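Local coordinates for uncharacterized protein (Bacteroides ovatus CL02T12C04, PDB 6PTM) that probably hydrolyses carrageenan chains from their ends as an exo-acting enzyme of glycoside hydrolase family GH42, at residues A577-D582 and Y618-A623. Residues are numbered along the deposited sequence; the frame is centred on the assembly and turned at random.
Sequences AEHMND and YKTPYA
Thr620 OG1 is gripped from two directions: it donates to Tyr618 O at 2.7 Å and accepts at 2.8 Å from a water also bonded to His579 NE2. The bond to Tyr618 O reaches back over Lys619, its donor 54° out of the carbonyl plane and so not on a lone pair. The water lies 2.8 Å from His579 NE2, in the imidazole plane, and thus bridges helix 579-590 to the loop. With CG anti to the backbone N (chi1 -174°), the His579 ring reaches the loop edge-on, its CE1 3.2 Å from Lys619 O. Lys576 NZ binds both His579 ND1 and Lys619 O, a second polar link to the loop.

One helical turn further on, Asp582 packs its carboxylate against the aliphatic part of Lys619, crossing it at about a right angle; OD1 lies 3.4 Å from Lys619 CD. The lysine amine turns instead to Glu646, while Asp582 forms salt bridges with Arg585 and Lys576. The Tyr618 ring presents its edge to the main chain of Asp582, CE2 3.3 Å from Asp582 O, and carries Lys619 CG over one face. With an alanine in place of Asp582, Arg585 and Lys576 would probably each lose a charged mate and a gap would be likely to open beside the Lys619 methylenes.

The contact joins the start of helix 579-590 to the loop at the C-terminal end of strand 614-617, in a parallel sheet of flavodoxin-like order 2-1-3-4-5. Its chemistry implies direct side-chain packing, with clear polar links running through a shared water and the Lys576 ammonium.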
loop_
_atom_site.group_PDB
_atom_site.type_symbol
_atom_site.label_atom_id
_atom_site.label_comp_id
_atom_site.label_asym_id
_atom_site.label_seq_id
_atom_site.Cartn_x
_atom_site.Cartn_y
_atom_site.Cartn_z
ATOM N N ALA A 577 6.257 22.641 6.199
ATOM C CA ALA A 577 7.011 21.651 6.982
ATOM C C ALA A 577 6.072 20.484 7.290
ATOM O O ALA A 577 6.546 19.359 7.300
ATOM C CB ALA A 577 7.545 22.289 8.256
ATOM N N GLU A 578 4.795 20.761 7.533
ATOM C CA GLU A 578 3.864 19.789 8.175
ATOM C C GLU A 578 2.488 19.806 7.502
ATOM O O GLU A 578 1.474 19.740 8.216
ATOM C CB GLU A 578 3.765 20.129 9.667
ATOM C CG GLU A 578 5.091 20.023 10.400
ATOM C CD GLU A 578 4.947 20.251 11.897
ATOM O OE1 GLU A 578 4.259 21.188 12.271
ATOM O OE2 GLU A 578 5.517 19.486 12.664
ATOM N N HIS A 579 2.439 19.815 6.166
ATOM C CA HIS A 579 1.161 19.874 5.438
ATOM C C HIS A 579 0.356 18.585 5.699
ATOM O O HIS A 579 -0.872 18.663 5.814
ATOM C CB HIS A 579 1.380 20.094 3.949
ATOM C CG HIS A 579 0.069 20.289 3.275
ATOM N ND1 HIS A 579 -0.799 21.276 3.682
ATOM C CD2 HIS A 579 -0.551 19.614 2.284
ATOM C CE1 HIS A 579 -1.909 21.216 2.974
ATOM N NE2 HIS A 579 -1.771 20.231 2.071
ATOM N N MET A 580 1.023 17.433 5.753
ATOM C CA MET A 580 0.321 16.138 5.845
ATOM C C MET A 580 -0.184 15.917 7.274
ATOM O O MET A 580 -1.186 15.205 7.409
ATOM C CB MET A 580 1.224 15.004 5.382
ATOM C CG MET A 580 1.517 15.074 3.864
ATOM S SD MET A 580 0.053 15.374 2.829
ATOM C CE MET A 580 -0.787 13.805 3.071
ATOM N N ASN A 581 0.370 16.593 8.288
ATOM C CA ASN A 581 -0.315 16.608 9.616
ATOM C C ASN A 581 -1.716 17.164 9.409
ATOM O O ASN A 581 -2.664 16.618 9.995
ATOM C CB ASN A 581 0.390 17.463 10.665
ATOM C CG ASN A 581 1.740 16.934 11.071
ATOM O OD1 ASN A 581 2.310 16.082 10.432
ATOM N ND2 ASN A 581 2.273 17.441 12.152
ATOM N N ASP A 582 -1.843 18.274 8.676
ATOM C CA ASP A 582 -3.142 18.947 8.446
ATOM C C ASP A 582 -4.049 18.039 7.593
ATOM O O ASP A 582 -5.289 17.893 7.856
ATOM C CB ASP A 582 -2.908 20.324 7.803
ATOM C CG ASP A 582 -2.160 21.271 8.719
ATOM O OD1 ASP A 582 -2.353 21.138 9.921
ATOM O OD2 ASP A 582 -1.351 22.084 8.214
ATOM N N TYR A 618 -8.714 22.564 3.280
ATOM C CA TYR A 618 -8.299 22.730 4.690
ATOM C C TYR A 618 -6.813 23.020 4.732
ATOM O O TYR A 618 -6.045 22.202 4.160
ATOM C CB TYR A 618 -8.606 21.475 5.509
ATOM C CG TYR A 618 -8.214 21.523 6.958
ATOM C CD1 TYR A 618 -8.872 22.335 7.867
ATOM C CD2 TYR A 618 -7.189 20.725 7.428
ATOM C CE1 TYR A 618 -8.511 22.352 9.207
ATOM C CE2 TYR A 618 -6.813 20.726 8.758
ATOM C CZ TYR A 618 -7.508 21.511 9.655
ATOM O OH TYR A 618 -7.122 21.473 10.951
ATOM N N LYS A 619 -6.457 24.132 5.397
ATOM C CA LYS A 619 -5.062 24.548 5.682
ATOM C C LYS A 619 -4.178 24.329 4.443
ATOM O O LYS A 619 -3.066 23.765 4.557
ATOM C CB LYS A 619 -4.574 23.796 6.919
ATOM C CG LYS A 619 -5.198 24.244 8.241
ATOM C CD LYS A 619 -4.271 23.955 9.425
ATOM C CE LYS A 619 -4.284 25.036 10.481
ATOM N NZ LYS A 619 -5.599 25.026 11.135
ATOM N N THR A 620 -4.640 24.839 3.307
ATOM C CA THR A 620 -3.941 24.782 2.004
ATOM C C THR A 620 -3.709 26.217 1.527
ATOM O O THR A 620 -4.277 26.636 0.516
ATOM C CB THR A 620 -4.737 23.865 1.063
ATOM O OG1 THR A 620 -4.948 22.603 1.725
ATOM C CG2 THR A 620 -4.034 23.637 -0.255
ATOM N N PRO A 621 -2.854 27.005 2.223
ATOM C CA PRO A 621 -2.692 28.428 1.922
ATOM C C PRO A 621 -1.970 28.641 0.586
ATOM O O PRO A 621 -2.281 29.614 -0.052
ATOM C CB PRO A 621 -1.841 28.967 3.079
ATOM C CG PRO A 621 -1.028 27.778 3.526
ATOM C CD PRO A 621 -1.935 26.583 3.291
ATOM N N TYR A 622 -1.052 27.742 0.218
ATOM C CA TYR A 622 -0.377 27.719 -1.106
ATOM C C TYR A 622 -1.176 26.893 -2.121
ATOM O O TYR A 622 -1.552 25.725 -1.849
ATOM C CB TYR A 622 1.011 27.092 -1.021
ATOM C CG TYR A 622 1.991 27.740 -0.085
ATOM C CD1 TYR A 622 2.946 28.603 -0.577
ATOM C CD2 TYR A 622 2.090 27.354 1.253
ATOM C CE1 TYR A 622 3.922 29.141 0.240
ATOM C CE2 TYR A 622 3.055 27.883 2.095
ATOM C CZ TYR A 622 3.954 28.810 1.589
ATOM O OH TYR A 622 4.963 29.316 2.347
ATOM N N ALA A 623 -1.470 27.476 -3.286
ATOM C CA ALA A 623 -2.091 26.736 -4.397
ATOM C C ALA A 623 -1.507 27.243 -5.701
ATOM O O ALA A 623 -1.179 28.434 -5.787
ATOM C CB ALA A 623 -3.586 26.873 -4.378
HETATM O O HOH W 1 -4.039 20.280 0.511
#